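Phosphatase YwpJ (Bacillus subtilis, PDB 1NRW) dephosphorylates phosphorylated five- and six-carbon sugars and nucleoside monophosphates in vitro, and FMN to a lesser extent, as a magnesium-dependent phosphatase of the HAD superfamily. Local coordinates at residues Asp10-Gly13 / Lys19-Val22; Gly13-Ser18 / Leu24-Ala29; Arg46-Val51 / Val71-Glu76; Asp127-Ala132 / Gln143-Gln148. One frame throughout, in Å; residues are numbered along the deposited sequence. Where two conformers were deposited one is given.

Contact 1. Residues Asp10-Gly13 / Lys19-Val22; sequences DLDG and KHQV. With CA (calcium ion), chain D; PO4 (phosphate ion), chain B.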
loop_
_atom_site.group_PDB
_atom_site.type_symbol
_atom_site.label_atom_id
_atom_site.label_comp_id
_atom_site.label_asym_id
_atom_site.label_seq_id
_atom_site.Cartn_x
_atom_site.Cartn_y
_atom_site.Cartn_z
ATOM N N ASP A 10 2.930 -4.141 -6.402
ATOM C CA ASP A 10 2.959 -3.542 -5.069
ATOM C C ASP A 10 4.146 -2.575 -5.012
ATOM O O ASP A 10 5.128 -2.744 -5.737
ATOM C CB ASP A 10 3.092 -4.654 -4.027
ATOM C CG ASP A 10 3.028 -4.148 -2.604
ATOM O OD1 ASP A 10 2.565 -3.013 -2.351
ATOM O OD2 ASP A 10 3.438 -4.923 -1.725
ATOM N N LEU A 11 4.055 -1.556 -4.161
ATOM C CA LEU A 11 5.120 -0.560 -4.057
ATOM C C LEU A 11 6.206 -0.976 -3.066
ATOM O O LEU A 11 7.272 -1.441 -3.468
ATOM C CB LEU A 11 4.521 0.790 -3.651
ATOM C CG LEU A 11 5.473 1.985 -3.523
ATOM C CD1 LEU A 11 5.986 2.434 -4.884
ATOM C CD2 LEU A 11 4.718 3.119 -2.835
ATOM N N ASP A 12 5.941 -0.819 -1.771
ATOM C CA ASP A 12 6.922 -1.193 -0.746
ATOM C C ASP A 12 7.257 -2.685 -0.793
ATOM O O ASP A 12 6.388 -3.506 -1.042
ATOM C CB ASP A 12 6.381 -0.847 0.643
ATOM C CG ASP A 12 6.288 0.644 0.869
ATOM O OD1 ASP A 12 7.310 1.248 1.244
ATOM O OD2 ASP A 12 5.201 1.216 0.653
ATOM N N GLY A 13 8.525 -3.024 -0.570
ATOM C CA GLY A 13 8.943 -4.418 -0.554
ATOM C C GLY A 13 8.807 -5.182 -1.856
ATOM O O GLY A 13 9.102 -6.379 -1.915
ATOM N N LYS A 19 16.155 0.299 0.002
ATOM C CA LYS A 19 16.556 1.692 0.173
ATOM C C LYS A 19 15.475 2.590 -0.418
ATOM O O LYS A 19 15.665 3.797 -0.589
ATOM C CB LYS A 19 17.904 1.948 -0.504
ATOM C CG LYS A 19 19.062 1.367 0.291
ATOM C CD LYS A 19 20.420 1.740 -0.288
ATOM C CE LYS A 19 20.735 0.965 -1.550
ATOM N NZ LYS A 19 22.165 1.152 -1.950
ATOM N N HIS A 20 14.334 1.969 -0.712
ATOM C CA HIS A 20 13.174 2.623 -1.308
ATOM C C HIS A 20 13.456 3.347 -2.613
ATOM O O HIS A 20 12.919 4.424 -2.885
ATOM C CB HIS A 20 12.489 3.562 -0.308
ATOM C CG HIS A 20 11.493 2.869 0.569
ATOM N ND1 HIS A 20 10.545 3.548 1.303
ATOM C CD2 HIS A 20 11.297 1.553 0.828
ATOM C CE1 HIS A 20 9.807 2.682 1.975
ATOM N NE2 HIS A 20 10.244 1.464 1.705
ATOM N N GLN A 21 14.300 2.729 -3.428
ATOM C CA GLN A 21 14.638 3.262 -4.732
ATOM C C GLN A 21 13.956 2.356 -5.746
ATOM O O GLN A 21 13.584 1.221 -5.426
ATOM C CB GLN A 21 16.146 3.171 -4.981
ATOM C CG GLN A 21 17.021 3.735 -3.883
ATOM C CD GLN A 21 18.469 3.309 -4.042
ATOM O OE1 GLN A 21 18.753 2.169 -4.414
ATOM N NE2 GLN A 21 19.393 4.214 -3.738
ATOM N N VAL A 22 13.772 2.869 -6.955
ATOM C CA VAL A 22 13.255 2.068 -8.048
ATOM C C VAL A 22 14.554 1.846 -8.820
ATOM O O VAL A 22 15.144 2.799 -9.337
ATOM C CB VAL A 22 12.262 2.834 -8.937
ATOM C CG1 VAL A 22 11.897 1.973 -10.142
ATOM C CG2 VAL A 22 11.010 3.194 -8.138
HETATM CA CA CA D . 4.571 -4.515 0.374
HETATM P P PO4 B . 2.564 -1.141 0.491
HETATM O O1 PO4 B . 3.183 -2.422 0.098
HETATM O O2 PO4 B . 1.098 -1.216 0.266
HETATM O O3 PO4 B . 2.838 -0.888 1.927
HETATM O O4 PO4 B . 3.139 -0.052 -0.332
HETATM O O HOH W 1 6.255 -4.523 2.208
#
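Asp-12 and His-20 make the one close approach between these segments, the carboxylate standing 56° from the imidazole plane. Asp-12 OD1 lies 3.0 Å from His-20 CE1 and 3.0 Å from His-20 NE2, but the angle at NE2 is too poor for a hydrogen bond. His-20 is modelled in two conformers, which makes this meeting the less certain part. The tight part lies on the far side of Asp-12, in the DLDGT motif of HAD phosphatases. The calcium ion, in the site inferred for magnesium, takes Asp-10 OD2 at 2.4 Å, Asp-12 O at 2.5 Å and O1 of a phosphate, probably from the crystallisation liquor, at 2.5 Å; water 1, Asp-240 and Ser-241 complete its shell. Asp-10, by similarity the nucleophile, has CG anti to the backbone N (chi1 -176°), which sets its carboxylate beside both ions: OD2 binds the metal while OD1 stands 3.4 Å from the phosphorus. The N-H of Asp-12 reaches phosphate O4 at 3.2 Å in a fairly straight bond of 162°. Asp-12 OD2 is engaged by Arg-46 in a salt bridge, while OD1 is the oxygen turned to the imidazole. By contrast, Lys-19 and Gln-21 face solvent on the outer, loose side of the 19-22 loop. Asp-10 closes strand 6-10, which lies between strands 39-43 and 235-239 in the core sheet; helix 11-15 begins directly after it, and the loop lies before helix 24-35. In the conformer described, His-20 projects to helices 118-132 and 138-150, with ND1 bonded to Gln-148.

Contact 2. Residues Gly13-Ser18 / Leu24-Ala29; sequences GTLLNS and LENENA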
loop_
_atom_site.group_PDB
_atom_site.type_symbol
_atom_site.label_atom_id
_atom_site.label_comp_id
_atom_site.label_asym_id
_atom_site.label_seq_id
_atom_site.Cartn_x
_atom_site.Cartn_y
_atom_site.Cartn_z
ATOM N N GLY A 13 8.525 -3.024 -0.570
ATOM C CA GLY A 13 8.943 -4.418 -0.554
ATOM C C GLY A 13 8.807 -5.182 -1.856
ATOM O O GLY A 13 9.102 -6.379 -1.915
ATOM N N THR A 14 8.376 -4.493 -2.906
ATOM C CA THR A 14 8.171 -5.129 -4.201
ATOM C C THR A 14 8.861 -4.304 -5.284
ATOM O O THR A 14 9.982 -4.635 -5.688
ATOM C CB THR A 14 6.648 -5.277 -4.451
ATOM O OG1 THR A 14 6.104 -6.138 -3.440
ATOM C CG2 THR A 14 6.349 -5.879 -5.825
ATOM N N LEU A 15 8.219 -3.232 -5.750
ATOM C CA LEU A 15 8.850 -2.385 -6.761
ATOM C C LEU A 15 10.046 -1.671 -6.132
ATOM O O LEU A 15 11.091 -1.495 -6.766
ATOM C CB LEU A 15 7.868 -1.337 -7.298
ATOM C CG LEU A 15 8.435 -0.402 -8.376
ATOM C CD1 LEU A 15 8.766 -1.214 -9.630
ATOM C CD2 LEU A 15 7.423 0.695 -8.701
ATOM N N LEU A 16 9.889 -1.251 -4.882
ATOM C CA LEU A 16 10.971 -0.558 -4.190
ATOM C C LEU A 16 11.934 -1.530 -3.527
ATOM O O LEU A 16 11.513 -2.553 -2.982
ATOM C CB LEU A 16 10.400 0.371 -3.117
ATOM C CG LEU A 16 9.437 1.453 -3.624
ATOM C CD1 LEU A 16 8.891 2.235 -2.445
ATOM C CD2 LEU A 16 10.150 2.386 -4.594
ATOM N N ASN A 17 13.227 -1.217 -3.578
ATOM C CA ASN A 17 14.203 -2.064 -2.914
ATOM C C ASN A 17 14.273 -1.632 -1.450
ATOM O O ASN A 17 13.475 -0.793 -1.009
ATOM C CB ASN A 17 15.583 -1.979 -3.592
ATOM C CG ASN A 17 16.208 -0.595 -3.533
ATOM O OD1 ASN A 17 15.775 0.286 -2.788
ATOM N ND2 ASN A 17 17.271 -0.411 -4.315
ATOM N N SER A 18 15.218 -2.188 -0.700
ATOM C CA SER A 18 15.343 -1.882 0.722
ATOM C C SER A 18 15.798 -0.455 1.035
ATOM O O SER A 18 15.828 -0.045 2.200
ATOM C CB SER A 18 16.260 -2.906 1.402
ATOM O OG SER A 18 17.554 -2.909 0.827
ATOM N N LEU A 24 17.382 0.746 -11.659
ATOM C CA LEU A 24 17.410 0.989 -13.091
ATOM C C LEU A 24 16.741 -0.189 -13.792
ATOM O O LEU A 24 15.991 -0.006 -14.752
ATOM C CB LEU A 24 18.853 1.140 -13.592
ATOM C CG LEU A 24 19.697 2.285 -13.029
ATOM C CD1 LEU A 24 21.009 2.355 -13.800
ATOM C CD2 LEU A 24 18.952 3.604 -13.155
ATOM N N GLU A 25 17.005 -1.400 -13.297
ATOM C CA GLU A 25 16.427 -2.605 -13.884
ATOM C C GLU A 25 14.905 -2.602 -13.817
ATOM O O GLU A 25 14.227 -2.942 -14.795
ATOM C CB GLU A 25 16.959 -3.865 -13.185
ATOM C CG GLU A 25 18.397 -4.214 -13.534
ATOM C CD GLU A 25 19.423 -3.531 -12.651
ATOM O OE1 GLU A 25 19.085 -2.542 -11.959
ATOM O OE2 GLU A 25 20.589 -3.986 -12.656
ATOM N N ASN A 26 14.365 -2.229 -12.659
ATOM C CA ASN A 26 12.917 -2.181 -12.507
ATOM C C ASN A 26 12.298 -1.072 -13.344
ATOM O O ASN A 26 11.228 -1.257 -13.929
ATOM C CB ASN A 26 12.529 -2.012 -11.036
ATOM C CG ASN A 26 12.532 -3.332 -10.275
ATOM O OD1 ASN A 26 12.839 -4.390 -10.831
ATOM N ND2 ASN A 26 12.185 -3.272 -8.997
ATOM N N GLU A 27 12.963 0.079 -13.419
ATOM C CA GLU A 27 12.427 1.169 -14.222
ATOM C C GLU A 27 12.376 0.731 -15.679
ATOM O O GLU A 27 11.375 0.943 -16.357
ATOM C CB GLU A 27 13.280 2.438 -14.106
ATOM C CG GLU A 27 12.630 3.630 -14.808
ATOM C CD GLU A 27 13.499 4.873 -14.835
ATOM O OE1 GLU A 27 14.458 4.955 -14.041
ATOM O OE2 GLU A 27 13.210 5.776 -15.650
ATOM N N ASN A 28 13.459 0.125 -16.160
ATOM C CA ASN A 28 13.501 -0.346 -17.539
ATOM C C ASN A 28 12.417 -1.388 -17.797
ATOM O O ASN A 28 11.777 -1.376 -18.849
ATOM C CB ASN A 28 14.878 -0.939 -17.872
ATOM C CG ASN A 28 15.954 0.127 -18.031
ATOM O OD1 ASN A 28 15.745 1.144 -18.695
ATOM N ND2 ASN A 28 17.119 -0.110 -17.434
ATOM N N ALA A 29 12.206 -2.287 -16.836
ATOM C CA ALA A 29 11.187 -3.327 -16.981
ATOM C C ALA A 29 9.786 -2.723 -17.077
ATOM O O ALA A 29 8.958 -3.186 -17.867
ATOM C CB ALA A 29 11.262 -4.310 -15.808
HETATM O O HOH W 2 11.990 -5.621 -7.269
#
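Leu-15 and Asn-26 join the end of helix 11-15 to the start of helix 24-35, their side chains sliding past each other in opposite directions. Asn-26 carries the contact, and its chain can be followed outward. Asn-26 CB lies 4.1 Å from Leu-15 CD1, a loose apolar touch at the base. The first torsion, -82°, sets CG beside the backbone N and turns the amide across to the carbonyls at the end of the short helix. At the tip Asn-26 ND2 spends both its hydrogens: one goes to Leu-15 O at 3.1 Å, a bent bond of 142° at the hydrogen, with the acceptor only 4° out of the amide plane. The other goes from Asn-26 ND2 to water 2 at 2.9 Å, which in turn donates to Thr-14 O at 2.7 Å. Leu-15 CD1 lies 4.0 Å from Asn-26 ND2, beside the amide. OD1 accepts from the backbone N of Ala-281 in helix 279-286. Substituting an alanine at Asn-26 would probably leave Leu-15 O and the bridging water without their donor and open a gap beside Leu-15 CD1. Leu-15 itself packs further on Ile-9 of strand 6-10 and Phe-55 of helix 48-55. With donors and acceptor all engaged, the amide is fixed in one of its two possible flips, and a single buried side chain satisfies two adjacent carbonyls, one directly and one through water, just where Leu-16 leaves helical geometry.

Contact 3. Residues Arg46-Val51 / Val71-Glu76; sequences RAHFDV and VIHDPE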
loop_
_atom_site.group_PDB
_atom_site.type_symbol
_atom_site.label_atom_id
_atom_site.label_comp_id
_atom_site.label_asym_id
_atom_site.label_seq_id
_atom_site.Cartn_x
_atom_site.Cartn_y
_atom_site.Cartn_z
ATOM N N ARG A 46 -0.312 3.335 0.755
ATOM C CA ARG A 46 0.049 4.738 0.946
ATOM C C ARG A 46 -0.827 5.673 0.116
ATOM O O ARG A 46 -1.708 5.234 -0.616
ATOM C CB ARG A 46 1.515 4.970 0.578
ATOM C CG ARG A 46 2.523 4.265 1.486
ATOM C CD ARG A 46 3.921 4.576 1.005
ATOM N NE ARG A 46 4.944 3.759 1.647
ATOM C CZ ARG A 46 5.676 4.150 2.685
ATOM N NH1 ARG A 46 5.498 5.354 3.217
ATOM N NH2 ARG A 46 6.616 3.345 3.166
ATOM N N ALA A 47 -0.571 6.972 0.230
ATOM C CA ALA A 47 -1.341 7.960 -0.509
ATOM C C ALA A 47 -0.844 8.119 -1.941
ATOM O O ALA A 47 0.318 7.856 -2.243
ATOM C CB ALA A 47 -1.276 9.306 0.211
ATOM N N HIS A 48 -1.732 8.561 -2.826
ATOM C CA HIS A 48 -1.350 8.785 -4.207
ATOM C C HIS A 48 -0.147 9.740 -4.288
ATOM O O HIS A 48 0.763 9.528 -5.087
ATOM C CB HIS A 48 -2.544 9.359 -4.992
ATOM C CG HIS A 48 -2.220 9.737 -6.406
ATOM N ND1 HIS A 48 -1.900 8.811 -7.377
ATOM C CD2 HIS A 48 -2.173 10.947 -7.013
ATOM C CE1 HIS A 48 -1.668 9.435 -8.519
ATOM N NE2 HIS A 48 -1.828 10.731 -8.324
ATOM N N PHE A 49 -0.136 10.783 -3.459
ATOM C CA PHE A 49 0.976 11.725 -3.497
ATOM C C PHE A 49 2.297 11.126 -3.019
ATOM O O PHE A 49 3.365 11.621 -3.372
ATOM C CB PHE A 49 0.639 13.017 -2.727
ATOM C CG PHE A 49 0.065 12.800 -1.352
ATOM C CD1 PHE A 49 0.848 12.296 -0.321
ATOM C CD2 PHE A 49 -1.255 13.148 -1.080
ATOM C CE1 PHE A 49 0.324 12.146 0.966
ATOM C CE2 PHE A 49 -1.789 13.002 0.199
ATOM C CZ PHE A 49 -0.998 12.500 1.224
ATOM N N ASP A 50 2.230 10.054 -2.234
ATOM C CA ASP A 50 3.446 9.382 -1.761
ATOM C C ASP A 50 4.073 8.675 -2.961
ATOM O O ASP A 50 5.295 8.624 -3.105
ATOM C CB ASP A 50 3.143 8.328 -0.686
ATOM C CG ASP A 50 2.809 8.934 0.658
ATOM O OD1 ASP A 50 3.428 9.956 1.022
ATOM O OD2 ASP A 50 1.941 8.372 1.364
ATOM N N VAL A 51 3.224 8.120 -3.824
ATOM C CA VAL A 51 3.715 7.427 -5.007
ATOM C C VAL A 51 4.291 8.445 -5.985
ATOM O O VAL A 51 5.353 8.226 -6.560
ATOM C CB VAL A 51 2.585 6.630 -5.710
ATOM C CG1 VAL A 51 3.144 5.894 -6.923
ATOM C CG2 VAL A 51 1.958 5.642 -4.732
ATOM N N VAL A 71 -8.578 4.220 -3.584
ATOM C CA VAL A 71 -8.399 5.248 -4.605
ATOM C C VAL A 71 -7.687 4.761 -5.866
ATOM O O VAL A 71 -6.726 3.989 -5.797
ATOM C CB VAL A 71 -7.607 6.449 -4.017
ATOM C CG1 VAL A 71 -7.456 7.545 -5.057
ATOM C CG2 VAL A 71 -8.313 6.977 -2.778
ATOM N N ILE A 72 -8.165 5.218 -7.023
ATOM C CA ILE A 72 -7.563 4.846 -8.302
ATOM C C ILE A 72 -7.357 6.079 -9.183
ATOM O O ILE A 72 -8.277 6.883 -9.359
ATOM C CB ILE A 72 -8.447 3.858 -9.100
ATOM C CG1 ILE A 72 -8.755 2.614 -8.265
ATOM C CG2 ILE A 72 -7.752 3.488 -10.404
ATOM C CD1 ILE A 72 -9.618 1.588 -8.991
ATOM N N HIS A 73 -6.146 6.221 -9.724
ATOM C CA HIS A 73 -5.795 7.321 -10.624
ATOM C C HIS A 73 -5.160 6.710 -11.873
ATOM O O HIS A 73 -4.565 5.625 -11.807
ATOM C CB HIS A 73 -4.763 8.276 -9.997
ATOM C CG HIS A 73 -5.325 9.226 -8.986
ATOM N ND1 HIS A 73 -5.443 8.914 -7.649
ATOM C CD2 HIS A 73 -5.764 10.502 -9.113
ATOM C CE1 HIS A 73 -5.925 9.956 -6.996
ATOM N NE2 HIS A 73 -6.127 10.934 -7.861
ATOM N N ASP A 74 -5.279 7.394 -13.007
ATOM C CA ASP A 74 -4.664 6.891 -14.224
ATOM C C ASP A 74 -3.244 7.458 -14.308
ATOM O O ASP A 74 -2.827 8.220 -13.429
ATOM C CB ASP A 74 -5.514 7.235 -15.466
ATOM C CG ASP A 74 -5.370 8.672 -15.936
ATOM O OD1 ASP A 74 -4.583 9.456 -15.361
ATOM O OD2 ASP A 74 -6.067 9.012 -16.922
ATOM N N PRO A 75 -2.480 7.087 -15.347
ATOM C CA PRO A 75 -1.099 7.567 -15.506
ATOM C C PRO A 75 -0.882 9.080 -15.449
ATOM O O PRO A 75 0.153 9.545 -14.967
ATOM C CB PRO A 75 -0.690 6.974 -16.850
ATOM C CG PRO A 75 -1.428 5.676 -16.867
ATOM C CD PRO A 75 -2.803 6.102 -16.395
ATOM N N GLU A 76 -1.849 9.844 -15.940
ATOM C CA GLU A 76 -1.740 11.296 -15.940
ATOM C C GLU A 76 -2.334 11.936 -14.692
ATOM O O GLU A 76 -2.406 13.162 -14.593
ATOM C CB GLU A 76 -2.411 11.881 -17.187
ATOM C CG GLU A 76 -1.685 11.576 -18.483
ATOM C CD GLU A 76 -0.242 12.048 -18.466
ATOM O OE1 GLU A 76 -0.000 13.224 -18.121
ATOM O OE2 GLU A 76 0.653 11.242 -18.800
#
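His-48 and His-73 lie flat on each other in a face-to-face stack, centroids 3.8 Å apart and planes inclined by only 15°. The overlap is slightly skewed because the two side chains arrive along crossing directions. Over the His-48 ring it is His-73 ND1 that sits above one face, shifted toward the rim and 3.6 Å from His-48 CG; over the His-73 ring, His-48 CD2 lies above the centre. The far rim of His-48 continues past the ring of its partner, so that His-48 CE1 comes 3.6 Å from His-73 CB. The torsions produce this overlap: His-48 CG is anti to its backbone N (chi1 175°), extending the ring from the first turn of helix 48-55, whereas chi1 of His-73 is -77°, carrying its ring out from the strand to the face of His-48. Two stacked imidazoles at this distance are unlikely both to be protonated. With His-48 cut back to an alanine, one face of the His-73 ring is likely to lose its cover and the ring to turn more freely. Nearby, Asp-50 OD2 accepts the N-H of Ala-47 at 3.1 Å, fastening the start of the helix. Val-64 and Ser-66 of strand 63-66 also touch His-48. The stack joins the start of helix 48-55 to strand 71-73, which runs antiparallel to its neighbours; strand 39-43, helix 48-55 and strand 63-66 form a beta-alpha-beta crossover of the Rossmann-like HAD core.

Contact 4. Residues Asp127-Ala132 / Gln143-Gln148; sequences DRFRSA and QAAEVQ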
loop_
_atom_site.group_PDB
_atom_site.type_symbol
_atom_site.label_atom_id
_atom_site.label_comp_id
_atom_site.label_asym_id
_atom_site.label_seq_id
_atom_site.Cartn_x
_atom_site.Cartn_y
_atom_site.Cartn_z
ATOM N N ASP A 127 9.262 0.200 10.623
ATOM C CA ASP A 127 8.618 -1.107 10.728
ATOM C C ASP A 127 8.271 -1.624 9.325
ATOM O O ASP A 127 8.364 -2.822 9.057
ATOM C CB ASP A 127 7.355 -1.010 11.596
ATOM C CG ASP A 127 6.636 -2.349 11.745
ATOM O OD1 ASP A 127 7.293 -3.352 12.100
ATOM O OD2 ASP A 127 5.409 -2.396 11.518
ATOM N N ARG A 128 7.870 -0.719 8.432
ATOM C CA ARG A 128 7.548 -1.110 7.057
ATOM C C ARG A 128 8.805 -1.674 6.389
ATOM O O ARG A 128 8.766 -2.750 5.788
ATOM C CB ARG A 128 7.072 0.091 6.237
ATOM C CG ARG A 128 5.711 0.673 6.589
ATOM C CD ARG A 128 5.518 1.915 5.714
ATOM N NE ARG A 128 4.256 2.631 5.898
ATOM C CZ ARG A 128 3.102 2.293 5.326
ATOM N NH1 ARG A 128 3.030 1.231 4.534
ATOM N NH2 ARG A 128 2.030 3.052 5.506
ATOM N N PHE A 129 9.906 -0.928 6.486
ATOM C CA PHE A 129 11.188 -1.322 5.899
ATOM C C PHE A 129 11.648 -2.677 6.430
ATOM O O PHE A 129 11.970 -3.580 5.664
ATOM C CB PHE A 129 12.290 -0.300 6.231
ATOM C CG PHE A 129 12.380 0.868 5.281
ATOM C CD1 PHE A 129 11.533 1.968 5.412
ATOM C CD2 PHE A 129 13.362 0.892 4.285
ATOM C CE1 PHE A 129 11.662 3.076 4.577
ATOM C CE2 PHE A 129 13.505 1.998 3.437
ATOM C CZ PHE A 129 12.654 3.094 3.584
ATOM N N ARG A 130 11.696 -2.806 7.754
ATOM C CA ARG A 130 12.148 -4.043 8.384
ATOM C C ARG A 130 11.275 -5.256 8.098
ATOM O O ARG A 130 11.774 -6.374 7.992
ATOM C CB ARG A 130 12.264 -3.846 9.900
ATOM C CG ARG A 130 13.256 -2.762 10.293
ATOM C CD ARG A 130 13.342 -2.592 11.802
ATOM N NE ARG A 130 13.882 -3.778 12.455
ATOM C CZ ARG A 130 14.107 -3.873 13.762
ATOM N NH1 ARG A 130 13.835 -2.849 14.560
ATOM N NH2 ARG A 130 14.614 -4.990 14.268
ATOM N N SER A 131 9.971 -5.044 7.978
ATOM C CA SER A 131 9.066 -6.155 7.713
ATOM C C SER A 131 9.248 -6.684 6.299
ATOM O O SER A 131 9.161 -7.889 6.064
ATOM C CB SER A 131 7.614 -5.716 7.925
ATOM O OG SER A 131 7.398 -5.373 9.284
ATOM N N ALA A 132 9.509 -5.775 5.364
ATOM C CA ALA A 132 9.697 -6.141 3.964
ATOM C C ALA A 132 11.035 -6.836 3.750
ATOM O O ALA A 132 11.130 -7.789 2.976
ATOM C CB ALA A 132 9.617 -4.901 3.086
ATOM N N GLN A 143 18.470 4.863 7.533
ATOM C CA GLN A 143 18.851 5.997 6.698
ATOM C C GLN A 143 17.819 6.215 5.607
ATOM O O GLN A 143 17.431 7.348 5.321
ATOM C CB GLN A 143 20.222 5.771 6.054
ATOM C CG GLN A 143 20.628 6.895 5.106
ATOM C CD GLN A 143 21.956 6.643 4.413
ATOM O OE1 GLN A 143 22.996 6.514 5.062
ATOM N NE2 GLN A 143 21.925 6.575 3.086
ATOM N N ALA A 144 17.378 5.121 4.997
ATOM C CA ALA A 144 16.388 5.196 3.934
ATOM C C ALA A 144 15.031 5.617 4.489
ATOM O O ALA A 144 14.304 6.378 3.851
ATOM C CB ALA A 144 16.279 3.852 3.230
ATOM N N ALA A 145 14.690 5.121 5.676
ATOM C CA ALA A 145 13.416 5.460 6.306
ATOM C C ALA A 145 13.353 6.956 6.600
ATOM O O ALA A 145 12.289 7.571 6.525
ATOM C CB ALA A 145 13.234 4.668 7.596
ATOM N N GLU A 146 14.499 7.538 6.937
ATOM C CA GLU A 146 14.566 8.962 7.232
ATOM C C GLU A 146 14.366 9.761 5.945
ATOM O O GLU A 146 13.651 10.763 5.930
ATOM C CB GLU A 146 15.912 9.303 7.878
ATOM C CG GLU A 146 16.188 8.502 9.139
ATOM C CD GLU A 146 17.557 8.769 9.725
ATOM O OE1 GLU A 146 18.517 8.943 8.946
ATOM O OE2 GLU A 146 17.679 8.786 10.968
ATOM N N VAL A 147 14.984 9.310 4.858
ATOM C CA VAL A 147 14.827 10.004 3.587
ATOM C C VAL A 147 13.349 9.949 3.208
ATOM O O VAL A 147 12.772 10.942 2.766
ATOM C CB VAL A 147 15.668 9.346 2.473
ATOM C CG1 VAL A 147 15.445 10.075 1.158
ATOM C CG2 VAL A 147 17.142 9.383 2.849
ATOM N N GLN A 148 12.738 8.786 3.402
ATOM C CA GLN A 148 11.322 8.597 3.101
ATOM C C GLN A 148 10.445 9.565 3.896
ATOM O O GLN A 148 9.551 10.216 3.352
ATOM C CB GLN A 148 10.899 7.172 3.446
ATOM C CG GLN A 148 9.443 6.882 3.130
ATOM C CD GLN A 148 9.180 6.908 1.639
ATOM O OE1 GLN A 148 9.857 6.224 0.878
ATOM N NE2 GLN A 148 8.197 7.694 1.214
#
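A first torsion of -86° sets Phe-129 CG beside its backbone N, and a second of 82° turns the ring so that it meets Ala-144 and Ala-145. These residues pair two successive helices of the cap domain characteristic of Cof-type HAD phosphatases, 118-132 and 138-150, which connect, along the chain, the adjacent parallel strands 112-114 and 154-156. The short helical segments run roughly antiparallel at 136°, with axes 10.1 Å apart. Of residues 127-132, Phe-129 is the one that reaches 143-148. One face of its ring covers the backbone at Ala-145: the N atom lies over it, 3.6 Å from Phe-129 CZ, while Phe-129 CE1 rests 3.4 Å from Ala-145 CA. Ala-144 CB comes obliquely to Phe-129 CE2 at 3.3 Å, a tight contact consistent with a small residue at this place. Gln-148 CB stands near the ring plane, at the edge by Phe-129 CE1, 4.3 Å away. The opposite face of Phe-129 receives the His-20 ring, in the conformer given, so the phenyl is sandwiched between a helix backbone and an imidazole. Leu-141 touches it too, and Leu-122 and Leu-126 pack on Ala-145, continuing the apolar seam between the helices. Farther round helix 118-132, Asp-127 O takes two bonds from Ser-131, from N at 2.9 Å and from OG at 2.7 Å, the donors arriving from opposite faces of the carbonyl plane.

In the fold
Contact 1 holds the metal and phosphate site, and contacts 2 and 4 touch it directly. Contact 2 follows on, its centre 7 Å away and sharing Gly-13, with Leu-11 O and Leu-16 N 3.0 Å apart in a probable hydrogen bond. The centres of contacts 1 and 4 are about 10 Å apart; the 2.8 Å between His-20 ND1 and Gln-148 OE1 ties the 19-22 loop to the cap. Contact 3 lies farther off, its centre 15 Å from that of contact 1, yet Arg-46 NE comes within 2.7 Å of Asp-12 OD2. Arg-46 also packs on Arg-128, where contacts 3 and 4 touch. Contacts 2 and 3 do not touch, their nearest atoms being about 6 Å apart.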